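Local atomic coordinates of glycoside hydrolase family protein (PDB entry 6Q2F), a protein that binds a sodium ion and probably hydrolyses alpha-L-rhamnosides, releasing L-rhamnose from glycosides, as expected of a bacterial alpha-L-rhamnosidase. Residues F290-L294 / P305-L311; E295-G300 / V323-H327; A878-T884 / S916-R922; K901-L907 / F921-K926. All coordinates share one frame; numbering follows the deposited sequence.

Overall arrangement
From the N terminus, interaction 1 comes first: it closes the short loop of the hairpin between strands 293-297 and 303-308. Interaction 2 starts on the same first strand and closes a longer excursion, back to the end of strand 316-325. Their segments alternate along the chain, so the two contacts cross, and I306 CD1 packs on V323 CG2 at 3.6 Å between them. Interactions 3 and 4 follow in series, far from the first pair; the nearest atoms of interactions 1 and 4 are about 37 Å apart. They also cross, share F921 and R922, and join strands 881-884, 902-908 and 915-921 of one curled antiparallel sheet. The centres of interactions 3 and 4 lie 11 Å apart.

Interaction 1. Residues F290-L294 / P305-L311; sequences FAGTL and PIKALEL
L294 faces two residues of the partner strand rather than one. Its O accepts I306 N at 2.7 Å, in the carbonyl plane and nearly straight (163° at the hydrogen), whereas K307 N reaches the same L294 O only weakly, at 3.5 Å. The backbone of I306 leaves the extended form (psi -53°) to fit in the extra residue, which identifies a classic beta bulge. L294 N still donates to K307 O at 2.9 Å within the bulge; beyond it T293 and A308 form a non-hydrogen-bonded pair, and L309 N donates to G292 O at 2.6 Å.

One consequence of the bulge is that the I306 side chain turns toward L294. With CG anti to the backbone N (chi1 177°), the leucine branch is flanked by two side chains: I306 CD1 lies 4.1 Å from L294 CG, and L309 CD1 comes within 3.8 Å of L294 CB. F320 touches both L294 and I306, and I318 meets L309, so this apolar row faces strand 316-325 of another sheet. On the T293 side, the methyl CG2 runs alongside P305 CB at 4.1 Å. K307, on the L294 face, leads away from the hairpin, and its amine makes a salt bridge with D380. The evidence describes a bulged beta hairpin, strands 293-297 and 303-308, at the edge of a six-stranded antiparallel sheet in what is probably a beta sandwich.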
loop_
_atom_site.group_PDB
_atom_site.type_symbol
_atom_site.label_atom_id
_atom_site.label_comp_id
_atom_site.label_asym_id
_atom_site.label_seq_id
_atom_site.Cartn_x
_atom_site.Cartn_y
_atom_site.Cartn_z
ATOM N N PHE A 290 -6.014 -9.104 22.462
ATOM C CA PHE A 290 -6.642 -8.968 23.771
ATOM C C PHE A 290 -7.602 -7.791 23.790
ATOM O O PHE A 290 -7.270 -6.693 23.333
ATOM C CB PHE A 290 -5.613 -8.798 24.882
ATOM C CG PHE A 290 -5.673 -9.876 25.917
ATOM C CD1 PHE A 290 -6.806 -10.662 26.052
ATOM C CD2 PHE A 290 -4.590 -10.121 26.747
ATOM C CE1 PHE A 290 -6.865 -11.674 27.012
ATOM C CE2 PHE A 290 -4.641 -11.128 27.704
ATOM C CZ PHE A 290 -5.778 -11.906 27.839
ATOM N N ALA A 291 -8.799 -8.021 24.301
ATOM C CA ALA A 291 -9.727 -6.958 24.623
ATOM C C ALA A 291 -9.788 -6.826 26.136
ATOM O O ALA A 291 -9.146 -7.576 26.878
ATOM C CB ALA A 291 -11.105 -7.241 24.023
ATOM N N GLY A 292 -10.572 -5.865 26.597
ATOM C CA GLY A 292 -10.792 -5.699 28.016
ATOM C C GLY A 292 -12.082 -4.958 28.270
ATOM O O GLY A 292 -12.447 -4.066 27.499
ATOM N N THR A 293 -12.788 -5.319 29.335
ATOM C CA THR A 293 -14.041 -4.664 29.681
ATOM C C THR A 293 -13.978 -4.183 31.122
ATOM O O THR A 293 -13.440 -4.867 31.998
ATOM C CB THR A 293 -15.243 -5.606 29.478
ATOM O OG1 THR A 293 -15.306 -6.007 28.102
ATOM C CG2 THR A 293 -16.548 -4.914 29.847
ATOM N N LEU A 294 -14.512 -2.992 31.352
ATOM C CA LEU A 294 -14.630 -2.411 32.677
ATOM C C LEU A 294 -16.058 -2.626 33.157
ATOM O O LEU A 294 -17.004 -2.148 32.515
ATOM C CB LEU A 294 -14.295 -0.921 32.629
ATOM C CG LEU A 294 -14.399 -0.030 33.869
ATOM C CD1 LEU A 294 -13.425 -0.489 34.940
ATOM C CD2 LEU A 294 -14.199 1.437 33.539
ATOM N N PRO A 305 -21.609 -3.889 32.680
ATOM C CA PRO A 305 -20.452 -3.345 31.959
ATOM C C PRO A 305 -20.556 -1.836 31.771
ATOM O O PRO A 305 -21.621 -1.296 31.462
ATOM C CB PRO A 305 -20.477 -4.094 30.617
ATOM C CG PRO A 305 -21.843 -4.698 30.519
ATOM C CD PRO A 305 -22.264 -4.974 31.931
ATOM N N ILE A 306 -19.431 -1.160 31.983
ATOM C CA ILE A 306 -19.346 0.284 31.793
ATOM C C ILE A 306 -18.921 0.627 30.374
ATOM O O ILE A 306 -19.598 1.389 29.678
ATOM C CB ILE A 306 -18.380 0.890 32.837
ATOM C CG1 ILE A 306 -18.959 0.736 34.246
ATOM C CG2 ILE A 306 -18.091 2.345 32.520
ATOM C CD1 ILE A 306 -18.018 1.166 35.357
ATOM N N LYS A 307 -17.807 0.050 29.926
ATOM C CA LYS A 307 -17.224 0.333 28.622
ATOM C C LYS A 307 -16.093 -0.655 28.385
ATOM O O LYS A 307 -15.476 -1.143 29.333
ATOM C CB LYS A 307 -16.692 1.775 28.541
ATOM C CG LYS A 307 -16.240 2.211 27.148
ATOM C CD LYS A 307 -15.749 3.643 27.157
ATOM C CE LYS A 307 -16.162 4.388 25.901
ATOM N NZ LYS A 307 -16.045 5.853 26.126
ATOM N N ALA A 308 -15.838 -0.950 27.115
ATOM C CA ALA A 308 -14.725 -1.809 26.742
ATOM C C ALA A 308 -13.462 -0.982 26.532
ATOM O O ALA A 308 -13.511 0.229 26.305
ATOM C CB ALA A 308 -15.047 -2.606 25.475
ATOM N N LEU A 309 -12.319 -1.659 26.610
ATOM C CA LEU A 309 -11.012 -1.031 26.442
ATOM C C LEU A 309 -10.229 -1.814 25.400
ATOM O O LEU A 309 -9.806 -2.943 25.668
ATOM C CB LEU A 309 -10.233 -0.993 27.759
ATOM C CG LEU A 309 -10.774 -0.192 28.944
ATOM C CD1 LEU A 309 -11.728 -1.021 29.785
ATOM C CD2 LEU A 309 -9.631 0.331 29.793
ATOM N N GLU A 310 -10.027 -1.225 24.220
ATOM C CA GLU A 310 -9.055 -1.793 23.295
ATOM C C GLU A 310 -7.663 -1.587 23.865
ATOM O O GLU A 310 -7.304 -0.474 24.265
ATOM C CB GLU A 310 -9.157 -1.155 21.912
ATOM C CG GLU A 310 -10.035 -1.914 20.925
ATOM C CD GLU A 310 -9.716 -1.566 19.479
ATOM O OE1 GLU A 310 -8.643 -1.979 18.984
ATOM O OE2 GLU A 310 -10.535 -0.870 18.841
ATOM N N LEU A 311 -6.886 -2.664 23.922
ATOM C CA LEU A 311 -5.553 -2.635 24.500
ATOM C C LEU A 311 -4.505 -2.593 23.399
ATOM O O LEU A 311 -4.748 -3.006 22.261
ATOM C CB LEU A 311 -5.328 -3.847 25.400
ATOM C CG LEU A 311 -6.301 -3.893 26.577
ATOM C CD1 LEU A 311 -6.070 -5.137 27.430
ATOM C CD2 LEU A 311 -6.190 -2.612 27.413
#

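Interaction 2. Residues E295-G300 / V323-H327; sequences ESSQDG and VEAAH
G300 lies over the imidazole of H327: its CA is 4.0 Å from the ring centroid and 9° off the normal, a CH-pi contact. The ring carbon CG stands beside the backbone N of H327, opposite the carbonyl carbon (chi1 -37°), which carries the ring to the turn. S297 O meets the rim of the same ring, 3.0 Å from H327 CD2 and near the ring plane, so the turn touches the histidine at a face and at an edge. Beside it the S297 and H327 CB atoms approach to 3.4 Å. The backbone bond from S297 N to H327 O measures 2.8 Å but is bent, 144° at the hydrogen. Farther along, S296 OG rests 3.5 Å from V323 CG1, and S296 CB is 4.0 Å from A325 CB.

In the second shell, D264 makes a weak hydrogen bond to H327 ND1, which may help set the rotation of the ring. F328 and I306 pack on both S296 and V323. Backbone bonds place the two sides: V323 and A325 pair with V271 and V269 of strand 268-277, while E295 pairs with R329. The chain turns a corner at A326, passing from the four-stranded sheet that contains strand 316-325 to the six-stranded one that contains strand 327-331, a crossing consistent with the corner of a beta sandwich.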
loop_
_atom_site.group_PDB
_atom_site.type_symbol
_atom_site.label_atom_id
_atom_site.label_comp_id
_atom_site.label_asym_id
_atom_site.label_seq_id
_atom_site.Cartn_x
_atom_site.Cartn_y
_atom_site.Cartn_z
ATOM N N GLU A 295 -16.196 -3.266 34.311
ATOM C CA GLU A 295 -17.494 -3.518 34.906
ATOM C C GLU A 295 -17.483 -3.034 36.331
ATOM O O GLU A 295 -16.445 -2.867 36.925
ATOM C CB GLU A 295 -17.857 -4.992 34.894
ATOM C CG GLU A 295 -17.153 -5.861 33.880
ATOM C CD GLU A 295 -17.884 -7.164 33.636
ATOM O OE1 GLU A 295 -17.332 -8.227 33.913
ATOM O OE2 GLU A 295 -19.019 -7.128 33.164
ATOM N N SER A 296 -18.659 -2.797 36.867
ATOM C CA SER A 296 -18.802 -2.323 38.238
ATOM C C SER A 296 -19.775 -3.233 38.975
ATOM O O SER A 296 -20.925 -3.394 38.548
ATOM C CB SER A 296 -19.287 -0.874 38.268
ATOM O OG SER A 296 -20.545 -0.746 37.634
ATOM N N SER A 297 -19.312 -3.826 40.075
ATOM C CA SER A 297 -20.152 -4.657 40.936
ATOM C C SER A 297 -20.778 -3.765 41.999
ATOM O O SER A 297 -20.111 -3.343 42.947
ATOM C CB SER A 297 -19.339 -5.775 41.577
ATOM O OG SER A 297 -18.205 -6.114 40.783
ATOM N N GLN A 298 -22.064 -3.467 41.841
ATOM C CA GLN A 298 -22.775 -2.782 42.912
ATOM C C GLN A 298 -22.843 -3.662 44.154
ATOM O O GLN A 298 -22.618 -3.189 45.275
ATOM C CB GLN A 298 -24.172 -2.378 42.441
ATOM C CG GLN A 298 -24.338 -0.889 42.180
ATOM C CD GLN A 298 -24.301 -0.073 43.457
ATOM O OE1 GLN A 298 -24.349 -0.621 44.556
ATOM N NE2 GLN A 298 -24.211 1.245 43.317
ATOM N N ASP A 299 -23.119 -4.940 43.964
ATOM C CA ASP A 299 -23.221 -5.908 45.048
ATOM C C ASP A 299 -22.058 -6.827 45.240
ATOM O O ASP A 299 -21.990 -7.509 46.231
ATOM C CB ASP A 299 -24.420 -6.800 44.790
ATOM C CG ASP A 299 -25.703 -6.074 44.981
ATOM O OD1 ASP A 299 -25.830 -5.422 46.036
ATOM O OD2 ASP A 299 -26.569 -6.148 44.079
ATOM N N GLY A 300 -21.143 -6.855 44.303
ATOM C CA GLY A 300 -20.027 -7.751 44.405
ATOM C C GLY A 300 -20.294 -8.997 43.615
ATOM O O GLY A 300 -19.385 -9.774 43.405
ATOM N N VAL A 323 -19.921 6.422 37.946
ATOM C CA VAL A 323 -20.397 5.145 38.467
ATOM C C VAL A 323 -20.102 5.083 39.959
ATOM O O VAL A 323 -18.962 5.313 40.376
ATOM C CB VAL A 323 -19.733 3.963 37.743
ATOM C CG1 VAL A 323 -20.088 2.662 38.429
ATOM C CG2 VAL A 323 -20.143 3.941 36.284
ATOM N N GLU A 324 -21.088 4.735 40.772
ATOM C CA GLU A 324 -20.834 4.605 42.194
ATOM C C GLU A 324 -20.889 3.133 42.519
ATOM O O GLU A 324 -21.892 2.482 42.341
ATOM C CB GLU A 324 -21.839 5.409 42.995
ATOM C CG GLU A 324 -21.621 5.318 44.482
ATOM C CD GLU A 324 -21.884 6.607 45.197
ATOM O OE1 GLU A 324 -22.659 7.426 44.703
ATOM O OE2 GLU A 324 -21.304 6.808 46.261
ATOM N N ALA A 325 -19.780 2.617 42.990
ATOM C CA ALA A 325 -19.634 1.210 43.328
ATOM C C ALA A 325 -18.456 1.056 44.270
ATOM O O ALA A 325 -17.599 1.938 44.373
ATOM C CB ALA A 325 -19.446 0.340 42.079
ATOM N N ALA A 326 -18.438 -0.074 44.974
ATOM C CA ALA A 326 -17.310 -0.472 45.798
ATOM C C ALA A 326 -16.519 -1.603 45.170
ATOM O O ALA A 326 -15.547 -2.075 45.770
ATOM C CB ALA A 326 -17.786 -0.885 47.193
ATOM N N HIS A 327 -16.911 -2.059 43.983
ATOM C CA HIS A 327 -16.215 -3.150 43.323
ATOM C C HIS A 327 -16.103 -2.840 41.839
ATOM O O HIS A 327 -17.102 -2.524 41.187
ATOM C CB HIS A 327 -16.942 -4.481 43.547
ATOM C CG HIS A 327 -17.544 -4.620 44.910
ATOM N ND1 HIS A 327 -16.932 -5.322 45.927
ATOM C CD2 HIS A 327 -18.700 -4.141 45.428
ATOM C CE1 HIS A 327 -17.686 -5.270 47.010
ATOM N NE2 HIS A 327 -18.763 -4.558 46.734
#

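Interaction 3. Residues A878-T884 / S916-R922; sequences APDFTFT and SIEAHFR
R922 can be traced outward against the turn A878-D880. Its CB sits 3.3 Å from P879 O, and CG remains near the same oxygen. CD lies 3.5 Å from A878 O, and the bend at chi3 (62°) then swings NE and the guanidinium over D880. NE donates to a water that also bonds D880 OD1 and R922 O. NH1 donates to A878 O at 2.8 Å, with that oxygen close to the guanidinium plane, and salt-bridges D733 as well. NH2 lies 3.7 Å from D880 OD1, a long, purely electrostatic salt bridge: the carboxylate stacks on the guanidinium face, planes 7° apart, and no N-H points at the oxygen. Besides that water, OD1 is bonded to Y905 OH, and OD2 to H896 ND1.

Backbone pairing carries on from there, with R922 N to D880 O at 2.9 Å and two-way bonds for T882 with H920 and T884 with E918. T882 CG2 lies alongside H920 CB at 3.6 Å, and the H920 ring bonds E949 through ND1. On the other face, F881 CD1 meets F921 CE2 at 3.7 Å, the rings oblique to one another. Strand 915-921 thus runs antiparallel both to 881-884 and to 949-956, while L907 of strand 902-908 packs against F881 and F921.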
loop_
_atom_site.group_PDB
_atom_site.type_symbol
_atom_site.label_atom_id
_atom_site.label_comp_id
_atom_site.label_asym_id
_atom_site.label_seq_id
_atom_site.Cartn_x
_atom_site.Cartn_y
_atom_site.Cartn_z
ATOM N N ALA A 878 -23.893 9.737 -20.266
ATOM C CA ALA A 878 -24.003 8.345 -20.681
ATOM C C ALA A 878 -22.880 7.504 -20.065
ATOM O O ALA A 878 -21.776 7.998 -19.836
ATOM C CB ALA A 878 -23.953 8.234 -22.207
ATOM N N PRO A 879 -23.145 6.226 -19.794
ATOM C CA PRO A 879 -22.083 5.323 -19.323
ATOM C C PRO A 879 -20.887 5.325 -20.261
ATOM O O PRO A 879 -21.034 5.360 -21.483
ATOM C CB PRO A 879 -22.756 3.948 -19.314
ATOM C CG PRO A 879 -24.226 4.205 -19.389
ATOM C CD PRO A 879 -24.419 5.531 -20.052
ATOM N N ASP A 880 -19.688 5.274 -19.676
ATOM C CA ASP A 880 -18.488 5.192 -20.497
ATOM C C ASP A 880 -18.314 3.796 -21.070
ATOM O O ASP A 880 -18.067 3.633 -22.276
ATOM C CB ASP A 880 -17.263 5.590 -19.674
ATOM C CG ASP A 880 -16.060 5.910 -20.539
ATOM O OD1 ASP A 880 -16.243 6.036 -21.768
ATOM O OD2 ASP A 880 -14.937 6.048 -19.983
ATOM N N PHE A 881 -18.415 2.771 -20.222
ATOM C CA PHE A 881 -18.297 1.392 -20.677
ATOM C C PHE A 881 -19.347 0.554 -19.979
ATOM O O PHE A 881 -19.487 0.607 -18.755
ATOM C CB PHE A 881 -16.907 0.791 -20.414
ATOM C CG PHE A 881 -16.839 -0.700 -20.684
ATOM C CD1 PHE A 881 -16.848 -1.187 -21.977
ATOM C CD2 PHE A 881 -16.808 -1.602 -19.641
ATOM C CE1 PHE A 881 -16.817 -2.552 -22.229
ATOM C CE2 PHE A 881 -16.767 -2.963 -19.880
ATOM C CZ PHE A 881 -16.771 -3.440 -21.176
ATOM N N THR A 882 -20.076 -0.225 -20.761
ATOM C CA THR A 882 -21.003 -1.200 -20.215
ATOM C C THR A 882 -21.136 -2.327 -21.226
ATOM O O THR A 882 -20.590 -2.259 -22.330
ATOM C CB THR A 882 -22.364 -0.586 -19.897
ATOM O OG1 THR A 882 -23.109 -1.509 -19.093
ATOM C CG2 THR A 882 -23.123 -0.317 -21.189
ATOM N N PHE A 883 -21.858 -3.377 -20.841
ATOM C CA PHE A 883 -21.893 -4.571 -21.673
ATOM C C PHE A 883 -23.110 -5.425 -21.346
ATOM O O PHE A 883 -23.570 -5.467 -20.200
ATOM C CB PHE A 883 -20.619 -5.408 -21.497
ATOM C CG PHE A 883 -20.373 -5.850 -20.087
ATOM C CD1 PHE A 883 -20.918 -7.032 -19.607
ATOM C CD2 PHE A 883 -19.596 -5.079 -19.234
ATOM C CE1 PHE A 883 -20.688 -7.444 -18.307
ATOM C CE2 PHE A 883 -19.360 -5.482 -17.918
ATOM C CZ PHE A 883 -19.907 -6.669 -17.458
ATOM N N THR A 884 -23.609 -6.119 -22.369
ATOM C CA THR A 884 -24.668 -7.104 -22.222
ATOM C C THR A 884 -24.161 -8.460 -22.695
ATOM O O THR A 884 -23.139 -8.552 -23.379
ATOM C CB THR A 884 -25.924 -6.718 -23.016
ATOM O OG1 THR A 884 -25.639 -6.755 -24.416
ATOM C CG2 THR A 884 -26.365 -5.305 -22.649
ATOM N N SER A 916 -19.085 -14.026 -24.092
ATOM C CA SER A 916 -19.461 -13.445 -25.375
ATOM C C SER A 916 -20.389 -12.284 -25.060
ATOM O O SER A 916 -21.544 -12.499 -24.687
ATOM C CB SER A 916 -20.164 -14.465 -26.279
ATOM O OG SER A 916 -19.252 -15.431 -26.761
ATOM N N ILE A 917 -19.891 -11.060 -25.192
ATOM C CA ILE A 917 -20.662 -9.896 -24.785
ATOM C C ILE A 917 -20.898 -8.986 -25.983
ATOM O O ILE A 917 -20.282 -9.123 -27.038
ATOM C CB ILE A 917 -19.974 -9.107 -23.656
ATOM C CG1 ILE A 917 -18.648 -8.529 -24.155
ATOM C CG2 ILE A 917 -19.759 -9.987 -22.432
ATOM C CD1 ILE A 917 -17.921 -7.640 -23.113
ATOM N N GLU A 918 -21.801 -8.029 -25.792
ATOM C CA GLU A 918 -21.878 -6.846 -26.634
ATOM C C GLU A 918 -21.374 -5.688 -25.789
ATOM O O GLU A 918 -21.970 -5.366 -24.753
ATOM C CB GLU A 918 -23.301 -6.594 -27.147
ATOM C CG GLU A 918 -23.778 -7.610 -28.194
ATOM C CD GLU A 918 -24.441 -6.951 -29.402
ATOM O OE1 GLU A 918 -25.425 -6.195 -29.225
ATOM O OE2 GLU A 918 -23.959 -7.183 -30.531
ATOM N N ALA A 919 -20.259 -5.098 -26.205
ATOM C CA ALA A 919 -19.578 -4.074 -25.423
ATOM C C ALA A 919 -19.962 -2.699 -25.954
ATOM O O ALA A 919 -19.910 -2.468 -27.169
ATOM C CB ALA A 919 -18.062 -4.260 -25.476
ATOM N N HIS A 920 -20.354 -1.798 -25.041
ATOM C CA HIS A 920 -20.826 -0.449 -25.364
ATOM C C HIS A 920 -19.798 0.563 -24.894
ATOM O O HIS A 920 -19.505 0.633 -23.700
ATOM C CB HIS A 920 -22.171 -0.140 -24.694
ATOM C CG HIS A 920 -23.303 -0.995 -25.176
ATOM N ND1 HIS A 920 -24.446 -0.468 -25.743
ATOM C CD2 HIS A 920 -23.465 -2.341 -25.181
ATOM C CE1 HIS A 920 -25.257 -1.454 -26.086
ATOM N NE2 HIS A 920 -24.694 -2.598 -25.740
ATOM N N PHE A 921 -19.266 1.350 -25.825
ATOM C CA PHE A 921 -18.273 2.365 -25.513
ATOM C C PHE A 921 -18.852 3.731 -25.849
ATOM O O PHE A 921 -19.505 3.900 -26.894
ATOM C CB PHE A 921 -16.973 2.135 -26.284
ATOM C CG PHE A 921 -16.406 0.758 -26.116
ATOM C CD1 PHE A 921 -16.869 -0.289 -26.889
ATOM C CD2 PHE A 921 -15.409 0.507 -25.185
ATOM C CE1 PHE A 921 -16.350 -1.556 -26.740
ATOM C CE2 PHE A 921 -14.885 -0.757 -25.028
ATOM C CZ PHE A 921 -15.362 -1.795 -25.804
ATOM N N ARG A 922 -18.627 4.698 -24.954
ATOM C CA ARG A 922 -19.079 6.071 -25.177
ATOM C C ARG A 922 -18.089 6.763 -26.113
ATOM O O ARG A 922 -17.282 7.609 -25.725
ATOM C CB ARG A 922 -19.218 6.813 -23.855
ATOM C CG ARG A 922 -19.840 8.216 -23.976
ATOM C CD ARG A 922 -19.855 8.913 -22.606
ATOM N NE ARG A 922 -18.508 9.104 -22.072
ATOM C CZ ARG A 922 -18.206 9.151 -20.775
ATOM N NH1 ARG A 922 -19.148 8.982 -19.857
ATOM N NH2 ARG A 922 -16.953 9.347 -20.398
HETATM O O HOH W 1 -21.057 2.871 -22.927
HETATM O O HOH W 2 -16.114 8.448 -23.308
HETATM O O HOH W 3 -26.248 -4.903 -26.272
#

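Interaction 4. Residues K901-L907 / F921-K926; sequences KGEIYYL and FRVTGK
K926 NZ is gripped by two carbonyls: it donates to K901 O at 2.9 Å, from 49° out of that carbonyl's plane, and to R967 O of strand 961-967. The contact is consistent with facing layers of a beta sandwich within one curled antiparallel sheet, since strand 902-908 pairs with 894-899 and 961-967, not with the strand that ends at F921. The lysine reaches K901 by bending at chi2 (-76°) and then running extended, which brings CE to 4.0 Å from G902 CA.

Between the layers, Y905 and F921 make an edge-to-face pair, centroids 4.7 Å apart and planes at 66°. The phenyl edge enters over the middle of the tyrosine ring, and H896 stacks on that ring as well. L907 CD1 meets the rim of the phenylalanine near its plane, 4.1 Å from F921 CZ. The chain leaves this pair through an inverse gamma turn centred on R922, its V923 N to F921 O bond weak. The V923 and E903 side chains then run alongside each other, pointing opposite ways, while R898 and H896 hold E903 OE1. The methyl V923 CG2 touches the aliphatic part of that glutamate, 3.6 Å from E903 CG.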
loop_
_atom_site.group_PDB
_atom_site.type_symbol
_atom_site.label_atom_id
_atom_site.label_comp_id
_atom_site.label_asym_id
_atom_site.label_seq_id
_atom_site.Cartn_x
_atom_site.Cartn_y
_atom_site.Cartn_z
ATOM N N LYS A 901 -5.441 11.522 -30.688
ATOM C CA LYS A 901 -5.652 10.600 -31.792
ATOM C C LYS A 901 -6.782 9.603 -31.548
ATOM O O LYS A 901 -7.213 8.942 -32.502
ATOM C CB LYS A 901 -4.334 9.876 -32.100
ATOM C CG LYS A 901 -3.333 10.782 -32.837
ATOM C CD LYS A 901 -1.902 10.251 -32.780
ATOM C CE LYS A 901 -1.313 10.175 -34.170
ATOM N NZ LYS A 901 -2.114 9.263 -35.047
ATOM N N GLY A 902 -7.281 9.482 -30.321
ATOM C CA GLY A 902 -8.467 8.677 -30.084
ATOM C C GLY A 902 -8.466 8.037 -28.708
ATOM O O GLY A 902 -7.758 8.455 -27.804
ATOM N N GLU A 903 -9.317 7.022 -28.561
ATOM C CA GLU A 903 -9.567 6.373 -27.283
ATOM C C GLU A 903 -8.897 5.007 -27.243
ATOM O O GLU A 903 -8.738 4.347 -28.270
ATOM C CB GLU A 903 -11.068 6.180 -27.053
ATOM C CG GLU A 903 -11.892 7.330 -27.547
ATOM C CD GLU A 903 -11.492 8.610 -26.870
ATOM O OE1 GLU A 903 -11.422 8.606 -25.621
ATOM O OE2 GLU A 903 -11.231 9.600 -27.577
ATOM N N ILE A 904 -8.523 4.588 -26.038
ATOM C CA ILE A 904 -8.067 3.232 -25.778
ATOM C C ILE A 904 -8.834 2.731 -24.567
ATOM O O ILE A 904 -8.757 3.340 -23.497
ATOM C CB ILE A 904 -6.562 3.167 -25.511
ATOM C CG1 ILE A 904 -5.777 3.692 -26.709
ATOM C CG2 ILE A 904 -6.161 1.731 -25.165
ATOM C CD1 ILE A 904 -4.332 3.970 -26.337
ATOM N N TYR A 905 -9.603 1.651 -24.742
ATOM C CA TYR A 905 -10.241 0.974 -23.623
ATOM C C TYR A 905 -9.491 -0.304 -23.316
ATOM O O TYR A 905 -9.125 -1.051 -24.223
ATOM C CB TYR A 905 -11.711 0.656 -23.908
ATOM C CG TYR A 905 -12.605 1.861 -23.905
ATOM C CD1 TYR A 905 -12.712 2.656 -25.040
ATOM C CD2 TYR A 905 -13.354 2.203 -22.787
ATOM C CE1 TYR A 905 -13.535 3.768 -25.072
ATOM C CE2 TYR A 905 -14.185 3.330 -22.810
ATOM C CZ TYR A 905 -14.269 4.097 -23.963
ATOM O OH TYR A 905 -15.081 5.204 -24.027
ATOM N N TYR A 906 -9.231 -0.525 -22.035
ATOM C CA TYR A 906 -8.620 -1.751 -21.549
ATOM C C TYR A 906 -9.683 -2.517 -20.793
ATOM O O TYR A 906 -10.282 -1.968 -19.871
ATOM C CB TYR A 906 -7.436 -1.438 -20.630
ATOM C CG TYR A 906 -6.707 -2.648 -20.083
ATOM C CD1 TYR A 906 -6.091 -3.564 -20.928
ATOM C CD2 TYR A 906 -6.620 -2.864 -18.720
ATOM C CE1 TYR A 906 -5.396 -4.666 -20.421
ATOM C CE2 TYR A 906 -5.936 -3.956 -18.209
ATOM C CZ TYR A 906 -5.320 -4.840 -19.053
ATOM O OH TYR A 906 -4.632 -5.914 -18.504
ATOM N N LEU A 907 -9.898 -3.778 -21.173
ATOM C CA LEU A 907 -10.914 -4.640 -20.578
ATOM C C LEU A 907 -10.265 -5.906 -20.023
ATOM O O LEU A 907 -9.372 -6.487 -20.657
ATOM C CB LEU A 907 -11.971 -5.048 -21.610
ATOM C CG LEU A 907 -12.652 -3.998 -22.497
ATOM C CD1 LEU A 907 -13.799 -4.635 -23.288
ATOM C CD2 LEU A 907 -13.183 -2.863 -21.656
ATOM N N PHE A 921 -19.266 1.350 -25.825
ATOM C CA PHE A 921 -18.273 2.365 -25.513
ATOM C C PHE A 921 -18.852 3.731 -25.849
ATOM O O PHE A 921 -19.505 3.900 -26.894
ATOM C CB PHE A 921 -16.973 2.135 -26.284
ATOM C CG PHE A 921 -16.406 0.758 -26.116
ATOM C CD1 PHE A 921 -16.869 -0.289 -26.889
ATOM C CD2 PHE A 921 -15.409 0.507 -25.185
ATOM C CE1 PHE A 921 -16.350 -1.556 -26.740
ATOM C CE2 PHE A 921 -14.885 -0.757 -25.028
ATOM C CZ PHE A 921 -15.362 -1.795 -25.804
ATOM N N ARG A 922 -18.627 4.698 -24.954
ATOM C CA ARG A 922 -19.079 6.071 -25.177
ATOM C C ARG A 922 -18.089 6.763 -26.113
ATOM O O ARG A 922 -17.282 7.609 -25.725
ATOM C CB ARG A 922 -19.218 6.813 -23.855
ATOM C CG ARG A 922 -19.840 8.216 -23.976
ATOM C CD ARG A 922 -19.855 8.913 -22.606
ATOM N NE ARG A 922 -18.508 9.104 -22.072
ATOM C CZ ARG A 922 -18.206 9.151 -20.775
ATOM N NH1 ARG A 922 -19.148 8.982 -19.857
ATOM N NH2 ARG A 922 -16.953 9.347 -20.398
ATOM N N VAL A 923 -18.134 6.360 -27.381
ATOM C CA VAL A 923 -17.257 6.930 -28.396
ATOM C C VAL A 923 -17.931 6.738 -29.742
ATOM O O VAL A 923 -18.764 5.851 -29.927
ATOM C CB VAL A 923 -15.840 6.303 -28.399
ATOM C CG1 VAL A 923 -15.924 4.812 -28.703
ATOM C CG2 VAL A 923 -14.919 6.983 -29.422
ATOM N N THR A 924 -17.524 7.567 -30.694
ATOM C CA THR A 924 -18.188 7.715 -31.964
ATOM C C THR A 924 -17.135 8.127 -32.988
ATOM O O THR A 924 -16.064 8.604 -32.626
ATOM C CB THR A 924 -19.305 8.750 -31.762
ATOM O OG1 THR A 924 -18.733 9.980 -31.317
ATOM C CG2 THR A 924 -20.377 8.242 -30.855
ATOM N N GLY A 925 -17.422 7.914 -34.270
ATOM C CA GLY A 925 -16.504 8.381 -35.300
ATOM C C GLY A 925 -15.218 7.583 -35.495
ATOM O O GLY A 925 -14.386 7.972 -36.328
ATOM N N LYS A 926 -15.025 6.476 -34.775
ATOM C CA LYS A 926 -13.786 5.711 -34.847
ATOM C C LYS A 926 -14.088 4.248 -35.150
ATOM O O LYS A 926 -15.050 3.687 -34.624
ATOM C CB LYS A 926 -12.995 5.825 -33.533
ATOM C CG LYS A 926 -12.537 7.250 -33.174
ATOM C CD LYS A 926 -11.339 7.683 -34.031
ATOM C CE LYS A 926 -10.665 8.943 -33.448
ATOM N NZ LYS A 926 -9.493 9.398 -34.259
#